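Long-range contacts in amidohydrolase (Thermotoga maritima, PDB 3OOQ), which probably acts as a metal-dependent hydrolase of the amidohydrolase family, perhaps opening the ring of allantoin: residues F[22-27]-F[36-42]; F[329-333]-F[366-370]; F[106-112]-F[312-316]; F[302-306]-F[317-321]. One frame throughout, in Å; residues are numbered along the deposited sequence.

Interaction 1 of 4, residues F[22-27]-F[36-42]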
loop_
_atom_site.group_PDB
_atom_site.type_symbol
_atom_site.label_atom_id
_atom_site.label_comp_id
_atom_site.label_asym_id
_atom_site.label_seq_id
_atom_site.Cartn_x
_atom_site.Cartn_y
_atom_site.Cartn_z
ATOM N N PHE F 22 -29.803 -53.281 -25.416
ATOM C CA PHE F 22 -30.810 -54.173 -25.989
ATOM C C PHE F 22 -32.096 -53.384 -26.034
ATOM O O PHE F 22 -32.251 -52.409 -25.287
ATOM C CB PHE F 22 -31.016 -55.415 -25.110
ATOM C CG PHE F 22 -31.450 -55.090 -23.704
ATOM C CD1 PHE F 22 -30.519 -54.688 -22.751
ATOM C CD2 PHE F 22 -32.791 -55.151 -23.349
ATOM C CE1 PHE F 22 -30.922 -54.358 -21.458
ATOM C CE2 PHE F 22 -33.212 -54.835 -22.062
ATOM C CZ PHE F 22 -32.284 -54.444 -21.109
ATOM N N LYS F 23 -33.008 -53.805 -26.905
ATOM C CA LYS F 23 -34.358 -53.287 -26.926
ATOM C C LYS F 23 -35.149 -53.987 -25.828
ATOM O O LYS F 23 -35.173 -55.217 -25.759
ATOM C CB LYS F 23 -34.986 -53.531 -28.305
ATOM C CG LYS F 23 -36.005 -52.475 -28.724
ATOM C CD LYS F 23 -36.080 -52.305 -30.253
ATOM C CE LYS F 23 -34.939 -51.440 -30.816
ATOM N NZ LYS F 23 -35.122 -51.146 -32.281
ATOM N N GLY F 24 -35.773 -53.219 -24.941
ATOM C CA GLY F 24 -36.444 -53.835 -23.806
ATOM C C GLY F 24 -36.963 -52.873 -22.770
ATOM O O GLY F 24 -37.131 -51.682 -23.034
ATOM N N ASP F 25 -37.190 -53.401 -21.574
ATOM C CA ASP F 25 -37.979 -52.723 -20.556
ATOM C C ASP F 25 -37.213 -52.574 -19.251
ATOM O O ASP F 25 -36.269 -53.336 -18.956
ATOM C CB ASP F 25 -39.276 -53.496 -20.266
ATOM C CG ASP F 25 -40.037 -53.894 -21.525
ATOM O OD1 ASP F 25 -40.065 -53.122 -22.504
ATOM O OD2 ASP F 25 -40.628 -54.998 -21.530
ATOM N N VAL F 26 -37.643 -51.594 -18.460
ATOM C CA VAL F 26 -37.077 -51.372 -17.146
ATOM C C VAL F 26 -38.241 -51.078 -16.207
ATOM O O VAL F 26 -39.047 -50.190 -16.467
ATOM C CB VAL F 26 -36.042 -50.196 -17.166
ATOM C CG1 VAL F 26 -35.573 -49.840 -15.763
ATOM C CG2 VAL F 26 -34.856 -50.523 -18.076
ATOM N N LEU F 27 -38.314 -51.831 -15.120
ATOM C CA LEU F 27 -39.352 -51.653 -14.103
ATOM C C LEU F 27 -38.736 -51.024 -12.870
ATOM O O LEU F 27 -37.697 -51.489 -12.368
ATOM C CB LEU F 27 -39.999 -52.995 -13.724
ATOM C CG LEU F 27 -41.013 -53.030 -12.570
ATOM C CD1 LEU F 27 -42.281 -52.264 -12.907
ATOM C CD2 LEU F 27 -41.371 -54.475 -12.184
ATOM N N VAL F 36 -34.843 -55.550 -15.124
ATOM C CA VAL F 36 -34.276 -55.098 -16.393
ATOM C C VAL F 36 -34.306 -56.244 -17.395
ATOM O O VAL F 36 -33.805 -57.342 -17.115
ATOM C CB VAL F 36 -32.809 -54.645 -16.228
ATOM C CG1 VAL F 36 -32.184 -54.282 -17.584
ATOM C CG2 VAL F 36 -32.710 -53.469 -15.262
ATOM N N GLY F 37 -34.888 -56.010 -18.565
ATOM C CA GLY F 37 -34.892 -57.053 -19.584
ATOM C C GLY F 37 -35.886 -56.921 -20.706
ATOM O O GLY F 37 -36.575 -55.907 -20.837
ATOM N N GLU F 38 -35.957 -57.996 -21.490
ATOM C CA GLU F 38 -36.689 -58.092 -22.757
ATOM C C GLU F 38 -38.184 -57.746 -22.733
ATOM O O GLU F 38 -38.637 -56.864 -23.489
ATOM C CB GLU F 38 -36.535 -59.519 -23.290
ATOM C CG GLU F 38 -36.462 -59.637 -24.799
ATOM C CD GLU F 38 -35.042 -59.535 -25.323
ATOM O OE1 GLU F 38 -34.215 -58.844 -24.684
ATOM O OE2 GLU F 38 -34.760 -60.147 -26.374
ATOM N N ASN F 39 -38.945 -58.461 -21.904
ATOM C CA ASN F 39 -40.416 -58.395 -21.942
ATOM C C ASN F 39 -41.053 -58.381 -20.553
ATOM O O ASN F 39 -41.701 -59.348 -20.146
ATOM C CB ASN F 39 -40.998 -59.571 -22.765
ATOM C CG ASN F 39 -41.193 -59.227 -24.235
ATOM O OD1 ASN F 39 -40.539 -59.793 -25.115
ATOM N ND2 ASN F 39 -42.096 -58.293 -24.508
ATOM N N ILE F 40 -40.871 -57.282 -19.827
ATOM C CA ILE F 40 -41.439 -57.170 -18.486
ATOM C C ILE F 40 -42.922 -56.800 -18.554
ATOM O O ILE F 40 -43.315 -55.953 -19.354
ATOM C CB ILE F 40 -40.661 -56.147 -17.612
ATOM C CG1 ILE F 40 -39.172 -56.520 -17.556
ATOM C CG2 ILE F 40 -41.255 -56.083 -16.212
ATOM C CD1 ILE F 40 -38.278 -55.472 -16.902
ATOM N N GLU F 41 -43.733 -57.462 -17.729
ATOM C CA GLU F 41 -45.151 -57.106 -17.537
ATOM C C GLU F 41 -45.415 -56.858 -16.062
ATOM O O GLU F 41 -44.913 -57.585 -15.209
ATOM C CB GLU F 41 -46.086 -58.213 -18.063
ATOM C CG GLU F 41 -46.993 -57.802 -19.237
ATOM C CD GLU F 41 -46.230 -57.518 -20.531
ATOM O OE1 GLU F 41 -45.303 -58.295 -20.863
ATOM O OE2 GLU F 41 -46.560 -56.522 -21.216
ATOM N N ASP F 42 -46.182 -55.816 -15.760
ATOM C CA ASP F 42 -46.608 -55.542 -14.386
ATOM C C ASP F 42 -47.952 -54.830 -14.402
ATOM O O ASP F 42 -48.066 -53.716 -14.927
ATOM C CB ASP F 42 -45.560 -54.742 -13.595
ATOM C CG ASP F 42 -45.817 -54.760 -12.082
ATOM O OD1 ASP F 42 -46.778 -54.107 -11.612
ATOM O OD2 ASP F 42 -45.043 -55.422 -11.356
HETATM O O HOH W 1 -40.482 -54.158 -24.700
#
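Asp25 and Gly37 face each other as a hydrogen-bonded pair in an antiparallel beta hairpin. Asp25 N donates to Gly37 O at 2.7 Å, and Gly37 N donates to Asp25 O at 3.0 Å. Val26 and Val36 form the next, non-hydrogen-bonded pair. Glycine suits positions 24 and 37: a CB on Gly24 would strike Gly37 O and the Phe22 ring, and one on Gly37 would press on the carbonyl oxygen of Val36.

The polar side-chain contact belongs to Asp25. With CG beside the backbone N (chi1 -48°), its carboxylate reaches the chain leaving strand 32-37, where OD2 takes the amide hydrogen of Ile40 N through its anti lone pair at 2.9 Å, bent to 137°. Lys10 adds a salt bridge to OD2, and Asn11 N and a water donate to OD1. With an alanine here, Ile40 N would probably lose its acceptor and Lys10 its salt-bridge partner on Asp25, letting the 38-40 turn shift.

Apolar contacts flank this centre. Val36 CG1 meets the edge of the Phe22 ring, 3.5 Å from CZ, while Ile40 CG2 lies 4.2 Å from Leu27 CB.

Strand 32-37 is an outer strand of the four-stranded sheet within this chain, and strand 24-29 lies between it and strand 7-10. Before the corner at Lys23, Phe22 pairs instead with Val14 of strand 12-14.

Interaction 2 of 4, residues F[329-333]-F[366-370]; sequences EEDLL and GHPFD
The ring of Phe369 drives into the first turn of helix 329-334, making the tight half of this contact. Its CZ lies 3.6 Å from Leu333 CD2 and its CE2 3.8 Å from Leu332 CB, while Glu329 O approaches the ring edge near its plane. A flat aromatic group suits this place between two branched leucines.

The other half is polar and partly exposed. His367 NE2 donates to Glu329 OE2 at 2.7 Å in a His-carboxylate hydrogen bond, meeting the carboxylate from 82° out of its plane. The Glu329 chain is extended, CG opposite the backbone N (chi1 173°). The other ring nitrogen, ND1, accepts from Phe369 N at 3.0 Å, only 3° out of the ring plane. A leucine in place of His367 would lose both bonds and is likely to leave the Glu329 carboxylate without its mate and the turn free to move.

The contact ties helix 329-334 to the type I turn 367-370 between strands 361-364 and 375-380, where Arg324 of the second subunit hydrogen-bonds Pro368 O and Asp370 O. Because ND1 accepts and NE2 donates, a neutral imidazole protonated on NE2 is likely, and the two bonds fix the ring's rotation.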
loop_
_atom_site.group_PDB
_atom_site.type_symbol
_atom_site.label_atom_id
_atom_site.label_comp_id
_atom_site.label_asym_id
_atom_site.label_seq_id
_atom_site.Cartn_x
_atom_site.Cartn_y
_atom_site.Cartn_z
ATOM N N GLU F 329 -16.718 -45.728 -27.676
ATOM C CA GLU F 329 -18.003 -45.399 -27.069
ATOM C C GLU F 329 -18.299 -46.125 -25.749
ATOM O O GLU F 329 -18.674 -45.486 -24.767
ATOM C CB GLU F 329 -19.135 -45.662 -28.078
ATOM C CG GLU F 329 -20.520 -45.505 -27.483
ATOM C CD GLU F 329 -21.610 -46.154 -28.334
ATOM O OE1 GLU F 329 -21.452 -46.192 -29.576
ATOM O OE2 GLU F 329 -22.623 -46.620 -27.755
ATOM N N GLU F 330 -18.151 -47.455 -25.752
ATOM C CA GLU F 330 -18.450 -48.312 -24.598
ATOM C C GLU F 330 -17.679 -47.831 -23.362
ATOM O O GLU F 330 -18.242 -47.710 -22.268
ATOM C CB GLU F 330 -18.079 -49.777 -24.932
ATOM C CG GLU F 330 -18.516 -50.842 -23.929
ATOM C CD GLU F 330 -18.047 -52.263 -24.315
ATOM O OE1 GLU F 330 -17.664 -53.033 -23.403
ATOM O OE2 GLU F 330 -18.058 -52.601 -25.524
ATOM N N ASP F 331 -16.395 -47.554 -23.556
ATOM C CA ASP F 331 -15.505 -47.057 -22.494
ATOM C C ASP F 331 -15.887 -45.646 -22.013
ATOM O O ASP F 331 -15.930 -45.355 -20.796
ATOM C CB ASP F 331 -14.055 -47.036 -23.002
ATOM C CG ASP F 331 -13.457 -48.430 -23.154
ATOM O OD1 ASP F 331 -13.827 -49.337 -22.381
ATOM O OD2 ASP F 331 -12.596 -48.612 -24.043
ATOM N N LEU F 332 -16.145 -44.772 -22.981
ATOM C CA LEU F 332 -16.519 -43.397 -22.690
ATOM C C LEU F 332 -17.827 -43.324 -21.912
ATOM O O LEU F 332 -18.010 -42.432 -21.077
ATOM C CB LEU F 332 -16.619 -42.594 -23.979
ATOM C CG LEU F 332 -15.291 -42.376 -24.691
ATOM C CD1 LEU F 332 -15.535 -41.960 -26.138
ATOM C CD2 LEU F 332 -14.445 -41.304 -23.949
ATOM N N LEU F 333 -18.736 -44.261 -22.174
ATOM C CA LEU F 333 -19.956 -44.334 -21.372
ATOM C C LEU F 333 -19.663 -44.757 -19.936
ATOM O O LEU F 333 -20.180 -44.145 -18.993
ATOM C CB LEU F 333 -20.996 -45.253 -22.032
ATOM C CG LEU F 333 -21.596 -44.673 -23.301
ATOM C CD1 LEU F 333 -22.405 -45.764 -24.086
ATOM C CD2 LEU F 333 -22.478 -43.502 -22.914
ATOM N N GLY F 366 -32.132 -39.876 -28.722
ATOM C CA GLY F 366 -31.206 -40.633 -29.563
ATOM C C GLY F 366 -29.955 -40.855 -28.740
ATOM O O GLY F 366 -29.938 -40.546 -27.538
ATOM N N HIS F 367 -28.896 -41.363 -29.366
ATOM C CA HIS F 367 -27.671 -41.650 -28.630
ATOM C C HIS F 367 -27.072 -40.347 -28.048
ATOM O O HIS F 367 -27.011 -39.338 -28.750
ATOM C CB HIS F 367 -26.655 -42.357 -29.531
ATOM C CG HIS F 367 -25.547 -43.019 -28.765
ATOM N ND1 HIS F 367 -24.587 -42.309 -28.075
ATOM C CD2 HIS F 367 -25.260 -44.328 -28.568
ATOM C CE1 HIS F 367 -23.760 -43.149 -27.480
ATOM N NE2 HIS F 367 -24.141 -44.381 -27.771
ATOM N N PRO F 368 -26.633 -40.365 -26.772
ATOM C CA PRO F 368 -26.106 -39.139 -26.125
ATOM C C PRO F 368 -24.864 -38.548 -26.783
ATOM O O PRO F 368 -24.584 -37.365 -26.608
ATOM C CB PRO F 368 -25.762 -39.610 -24.705
ATOM C CG PRO F 368 -26.706 -40.762 -24.471
ATOM C CD PRO F 368 -26.757 -41.468 -25.805
ATOM N N PHE F 369 -24.122 -39.358 -27.526
ATOM C CA PHE F 369 -22.924 -38.866 -28.213
ATOM C C PHE F 369 -23.273 -38.404 -29.618
ATOM O O PHE F 369 -22.390 -38.073 -30.406
ATOM C CB PHE F 369 -21.819 -39.939 -28.284
ATOM C CG PHE F 369 -21.278 -40.378 -26.939
ATOM C CD1 PHE F 369 -21.563 -39.665 -25.774
ATOM C CD2 PHE F 369 -20.445 -41.510 -26.845
ATOM C CE1 PHE F 369 -21.056 -40.087 -24.530
ATOM C CE2 PHE F 369 -19.948 -41.937 -25.610
ATOM C CZ PHE F 369 -20.240 -41.206 -24.451
ATOM N N ASP F 370 -24.560 -38.429 -29.945
ATOM C CA ASP F 370 -25.019 -37.892 -31.215
ATOM C C ASP F 370 -25.487 -36.497 -30.887
ATOM O O ASP F 370 -26.381 -36.313 -30.048
ATOM C CB ASP F 370 -26.158 -38.731 -31.820
ATOM C CG ASP F 370 -26.585 -38.250 -33.220
ATOM O OD1 ASP F 370 -26.494 -37.046 -33.546
ATOM O OD2 ASP F 370 -27.030 -39.102 -34.018
#

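Interaction 3 of 4, residues F[106-112]-F[312-316]; sequences RALAGGV and LEFAT
Arg106 lays its aliphatic chain alongside Glu313, the two pointing the same way, with Arg106 CB 3.6 Å from Glu313 OE1. Glu313 CG sits between its backbone N and carbonyl carbon (chi1 60°), which carries the extended acid along the arginine. The charged ends do not meet, however: Arg106 NE stays 4.8 Å from Glu313 OE2, and Arg106 NH1 forms its salt bridge with Glu71.

Leu312 fills the apolar side, its CD2 3.7 Å from Ala107 CB and 3.9 Å from Val112 CG1. The leucine and valine cross at about a right angle, and Val112 CG2 continues the packing onto Ala315 CB.

Between these parts the backbones come close. Gly110 CA makes a CH...O contact with Glu313 O at 3.5 Å, where a CB would clash. A water donates to Gly110 O and Glu313 O, both at 2.7 Å, and accepts from Thr316 N, bridging the segments where they do not bond directly.

Gly111, with positive phi, is the C-prime residue of a Schellman motif closing helix 103-108, after which Val112 starts strand 112-117. That strand runs parallel to strand 54-64, whose Phe59 touches both Val112 and Thr316, the latter near the start of helix 315-321.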
loop_
_atom_site.group_PDB
_atom_site.type_symbol
_atom_site.label_atom_id
_atom_site.label_comp_id
_atom_site.label_asym_id
_atom_site.label_seq_id
_atom_site.Cartn_x
_atom_site.Cartn_y
_atom_site.Cartn_z
ATOM N N ARG F 106 -29.609 -27.123 -16.108
ATOM C CA ARG F 106 -28.860 -27.289 -17.346
ATOM C C ARG F 106 -28.085 -28.607 -17.346
ATOM O O ARG F 106 -27.977 -29.252 -18.386
ATOM C CB ARG F 106 -27.921 -26.096 -17.576
ATOM C CG ARG F 106 -28.655 -24.794 -17.910
ATOM C CD ARG F 106 -27.693 -23.611 -17.985
ATOM N NE ARG F 106 -28.388 -22.382 -18.373
ATOM C CZ ARG F 106 -28.353 -21.221 -17.711
ATOM N NH1 ARG F 106 -27.621 -21.059 -16.611
ATOM N NH2 ARG F 106 -29.042 -20.195 -18.182
ATOM N N ALA F 107 -27.579 -29.021 -16.183
ATOM C CA ALA F 107 -26.872 -30.318 -16.062
ATOM C C ALA F 107 -27.818 -31.525 -16.263
ATOM O O ALA F 107 -27.460 -32.506 -16.920
ATOM C CB ALA F 107 -26.163 -30.418 -14.734
ATOM N N LEU F 108 -29.018 -31.424 -15.694
ATOM C CA LEU F 108 -30.089 -32.391 -15.936
ATOM C C LEU F 108 -30.446 -32.462 -17.427
ATOM O O LEU F 108 -30.584 -33.553 -17.974
ATOM C CB LEU F 108 -31.314 -32.061 -15.069
ATOM C CG LEU F 108 -31.162 -32.229 -13.541
ATOM C CD1 LEU F 108 -32.317 -31.558 -12.783
ATOM C CD2 LEU F 108 -31.054 -33.709 -13.133
ATOM N N ALA F 109 -30.570 -31.313 -18.086
ATOM C CA ALA F 109 -30.781 -31.263 -19.527
ATOM C C ALA F 109 -29.619 -31.876 -20.343
ATOM O O ALA F 109 -29.761 -32.102 -21.547
ATOM C CB ALA F 109 -31.087 -29.790 -19.997
ATOM N N GLY F 110 -28.476 -32.113 -19.696
ATOM C CA GLY F 110 -27.377 -32.852 -20.316
ATOM C C GLY F 110 -27.223 -34.269 -19.780
ATOM O O GLY F 110 -26.266 -34.974 -20.105
ATOM N N GLY F 111 -28.153 -34.675 -18.928
ATOM C CA GLY F 111 -28.236 -36.055 -18.482
ATOM C C GLY F 111 -27.396 -36.408 -17.281
ATOM O O GLY F 111 -27.197 -37.579 -17.011
ATOM N N VAL F 112 -26.912 -35.398 -16.554
ATOM C CA VAL F 112 -26.126 -35.603 -15.340
ATOM C C VAL F 112 -27.014 -35.551 -14.098
ATOM O O VAL F 112 -27.759 -34.586 -13.884
ATOM C CB VAL F 112 -25.001 -34.535 -15.208
ATOM C CG1 VAL F 112 -24.154 -34.803 -13.966
ATOM C CG2 VAL F 112 -24.114 -34.553 -16.449
ATOM N N LEU F 312 -21.238 -28.569 -16.983
ATOM C CA LEU F 312 -21.662 -29.917 -16.754
ATOM C C LEU F 312 -22.671 -30.362 -17.806
ATOM O O LEU F 312 -22.647 -31.522 -18.245
ATOM C CB LEU F 312 -22.239 -30.026 -15.343
ATOM C CG LEU F 312 -22.357 -31.406 -14.711
ATOM C CD1 LEU F 312 -21.045 -32.186 -14.781
ATOM C CD2 LEU F 312 -22.807 -31.239 -13.280
ATOM N N GLU F 313 -23.518 -29.424 -18.243
ATOM C CA GLU F 313 -24.500 -29.693 -19.292
ATOM C C GLU F 313 -23.854 -30.308 -20.517
ATOM O O GLU F 313 -24.541 -30.979 -21.309
ATOM C CB GLU F 313 -25.272 -28.425 -19.691
ATOM C CG GLU F 313 -24.421 -27.278 -20.241
ATOM C CD GLU F 313 -25.217 -25.986 -20.414
ATOM O OE1 GLU F 313 -26.390 -26.078 -20.882
ATOM O OE2 GLU F 313 -24.665 -24.889 -20.085
ATOM N N PHE F 314 -22.546 -30.092 -20.670
ATOM C CA PHE F 314 -21.832 -30.548 -21.861
ATOM C C PHE F 314 -20.940 -31.783 -21.646
ATOM O O PHE F 314 -20.070 -32.080 -22.468
ATOM C CB PHE F 314 -21.034 -29.397 -22.482
ATOM C CG PHE F 314 -21.893 -28.230 -22.947
ATOM C CD1 PHE F 314 -23.032 -28.445 -23.724
ATOM C CD2 PHE F 314 -21.543 -26.917 -22.619
ATOM C CE1 PHE F 314 -23.826 -27.364 -24.160
ATOM C CE2 PHE F 314 -22.327 -25.821 -23.042
ATOM C CZ PHE F 314 -23.467 -26.044 -23.812
ATOM N N ALA F 315 -21.176 -32.509 -20.550
ATOM C CA ALA F 315 -20.438 -33.736 -20.267
ATOM C C ALA F 315 -20.408 -34.699 -21.472
ATOM O O ALA F 315 -19.350 -35.284 -21.778
ATOM C CB ALA F 315 -21.005 -34.429 -19.037
ATOM N N THR F 316 -21.552 -34.868 -22.147
ATOM C CA THR F 316 -21.616 -35.782 -23.304
ATOM C C THR F 316 -20.859 -35.250 -24.499
ATOM O O THR F 316 -20.419 -36.030 -25.354
ATOM C CB THR F 316 -23.063 -36.148 -23.740
ATOM O OG1 THR F 316 -23.774 -34.965 -24.140
ATOM C CG2 THR F 316 -23.798 -36.828 -22.591
HETATM O O HOH W 2 -24.241 -33.701 -21.437
#

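Interaction 4 of 4, residues F[302-306]-F[317-321]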
loop_
_atom_site.group_PDB
_atom_site.type_symbol
_atom_site.label_atom_id
_atom_site.label_comp_id
_atom_site.label_asym_id
_atom_site.label_seq_id
_atom_site.Cartn_x
_atom_site.Cartn_y
_atom_site.Cartn_z
ATOM N N ALA F 302 -12.262 -41.966 -14.368
ATOM C CA ALA F 302 -13.540 -41.319 -14.640
ATOM C C ALA F 302 -13.242 -40.024 -15.372
ATOM O O ALA F 302 -12.114 -39.506 -15.325
ATOM C CB ALA F 302 -14.300 -41.009 -13.359
ATOM N N LEU F 303 -14.256 -39.506 -16.044
ATOM C CA LEU F 303 -14.133 -38.244 -16.753
ATOM C C LEU F 303 -14.950 -37.135 -16.081
ATOM O O LEU F 303 -16.167 -37.281 -15.895
ATOM C CB LEU F 303 -14.548 -38.412 -18.215
ATOM C CG LEU F 303 -14.507 -37.184 -19.135
ATOM C CD1 LEU F 303 -13.095 -36.581 -19.251
ATOM C CD2 LEU F 303 -15.058 -37.545 -20.511
HETATM N N MSE F 304 -14.275 -36.023 -15.757
HETATM C CA MSE F 304 -14.920 -34.830 -15.193
HETATM C C MSE F 304 -14.988 -33.685 -16.199
HETATM O O MSE F 304 -14.164 -33.598 -17.108
HETATM C CB MSE F 304 -14.174 -34.334 -13.938
HETATM C CG MSE F 304 -12.814 -33.685 -14.226
HETATM SE SE MSE F 304 -12.163 -32.643 -12.718
HETATM C CE MSE F 304 -10.948 -33.995 -11.955
ATOM N N CYS F 305 -15.962 -32.798 -15.996
ATOM C CA CYS F 305 -15.987 -31.501 -16.660
ATOM C C CYS F 305 -15.187 -30.469 -15.873
ATOM O O CYS F 305 -14.850 -29.402 -16.405
ATOM C CB CYS F 305 -17.435 -31.014 -16.789
ATOM S SG CYS F 305 -18.357 -31.912 -18.049
ATOM N N ASP F 306 -14.893 -30.788 -14.611
ATOM C CA ASP F 306 -14.394 -29.795 -13.637
ATOM C C ASP F 306 -15.261 -28.531 -13.671
ATOM O O ASP F 306 -14.749 -27.399 -13.599
ATOM C CB ASP F 306 -12.937 -29.431 -13.920
ATOM C CG ASP F 306 -12.252 -28.749 -12.735
ATOM O OD1 ASP F 306 -12.754 -28.831 -11.598
ATOM O OD2 ASP F 306 -11.192 -28.143 -12.954
ATOM N N VAL F 317 -20.741 -33.925 -24.575
ATOM C CA VAL F 317 -20.019 -33.276 -25.658
ATOM C C VAL F 317 -18.520 -33.556 -25.512
ATOM O O VAL F 317 -17.850 -33.920 -26.492
ATOM C CB VAL F 317 -20.276 -31.737 -25.721
ATOM C CG1 VAL F 317 -19.540 -31.115 -26.900
ATOM C CG2 VAL F 317 -21.761 -31.429 -25.837
ATOM N N GLN F 318 -18.009 -33.399 -24.290
ATOM C CA GLN F 318 -16.616 -33.707 -24.002
ATOM C C GLN F 318 -16.307 -35.198 -24.235
ATOM O O GLN F 318 -15.327 -35.531 -24.897
ATOM C CB GLN F 318 -16.246 -33.332 -22.566
ATOM C CG GLN F 318 -14.783 -33.675 -22.276
ATOM C CD GLN F 318 -14.305 -33.260 -20.908
ATOM O OE1 GLN F 318 -13.203 -32.730 -20.786
ATOM N NE2 GLN F 318 -15.103 -33.521 -19.864
ATOM N N ALA F 319 -17.143 -36.083 -23.698
ATOM C CA ALA F 319 -16.926 -37.528 -23.889
ATOM C C ALA F 319 -16.924 -37.883 -25.370
ATOM O O ALA F 319 -15.941 -38.434 -25.865
ATOM C CB ALA F 319 -17.955 -38.338 -23.136
ATOM N N ALA F 320 -17.994 -37.521 -26.083
ATOM C CA ALA F 320 -18.103 -37.791 -27.527
ATOM C C ALA F 320 -16.870 -37.359 -28.311
ATOM O O ALA F 320 -16.362 -38.107 -29.135
ATOM C CB ALA F 320 -19.341 -37.150 -28.094
ATOM N N THR F 321 -16.373 -36.157 -28.027
ATOM C CA THR F 321 -15.202 -35.598 -28.712
ATOM C C THR F 321 -13.970 -36.488 -28.547
ATOM O O THR F 321 -13.095 -36.537 -29.426
ATOM C CB THR F 321 -14.905 -34.170 -28.207
ATOM O OG1 THR F 321 -16.001 -33.320 -28.560
ATOM C CG2 THR F 321 -13.611 -33.598 -28.806
#
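Leu303 CD1 stands over one face of the Gln318 carboxamide, 3.9 Å from Gln318 CD. The contact belongs to a beta-alpha unit of the amidohydrolase TIM barrel, strand 301-303 inside and helix 315-321 packed over it. Cys305 SG approaches the amide obliquely from the other side, 4.1 Å from Gln318 NE2. At the amide edges are polar partners: NE2 donates to Met304 O, which is tilted 16° from the amide plane, and OE1 accepts from Leu274 N and Leu275 N.

Gln318 projects with CG opposite its backbone N (chi1 179°) and the rest extended, so that the amide reaches across from the helix to the strand end. A glutamine suits this buried place because its donor and acceptor ends can satisfy the backbone of two different chain segments at once. Leucine and alanine do the close apolar work: Leu303 CD2 rests 3.9 Å from Ala319 CA, and the small methyl of Ala319 allows the helix to come near.

Beyond the strand, Asp306 touches His63, His65 and His251, a cluster consistent with the metal site of this family.

Gln318 NE2 meets Met304 O at 2.9 Å from above the carbonyl plane, 47° out of it and off the lone-pair directions.

In the fold
Interactions 2, 3 and 4 form one continuous block, with centres 10 to 13 Å apart, built about helix 315-321. Interaction 3 brings its start against the end of helix 103-108, interaction 4 holds its middle to strand 301-303, and the turn of interaction 2 packs beside it: Pro368 O lies 3.5 Å from Thr316 CB, and Phe369 CB 3.7 Å from Ala320 CB. Cys305 SG, 3.5 Å from Ala315 CA, joins interactions 3 and 4. All three touch the second subunit. Interaction 4 adjoins the histidine cluster of the probable metal site, whereas interaction 1, in a separate sheet, has its centre about 30 Å from that of interaction 4.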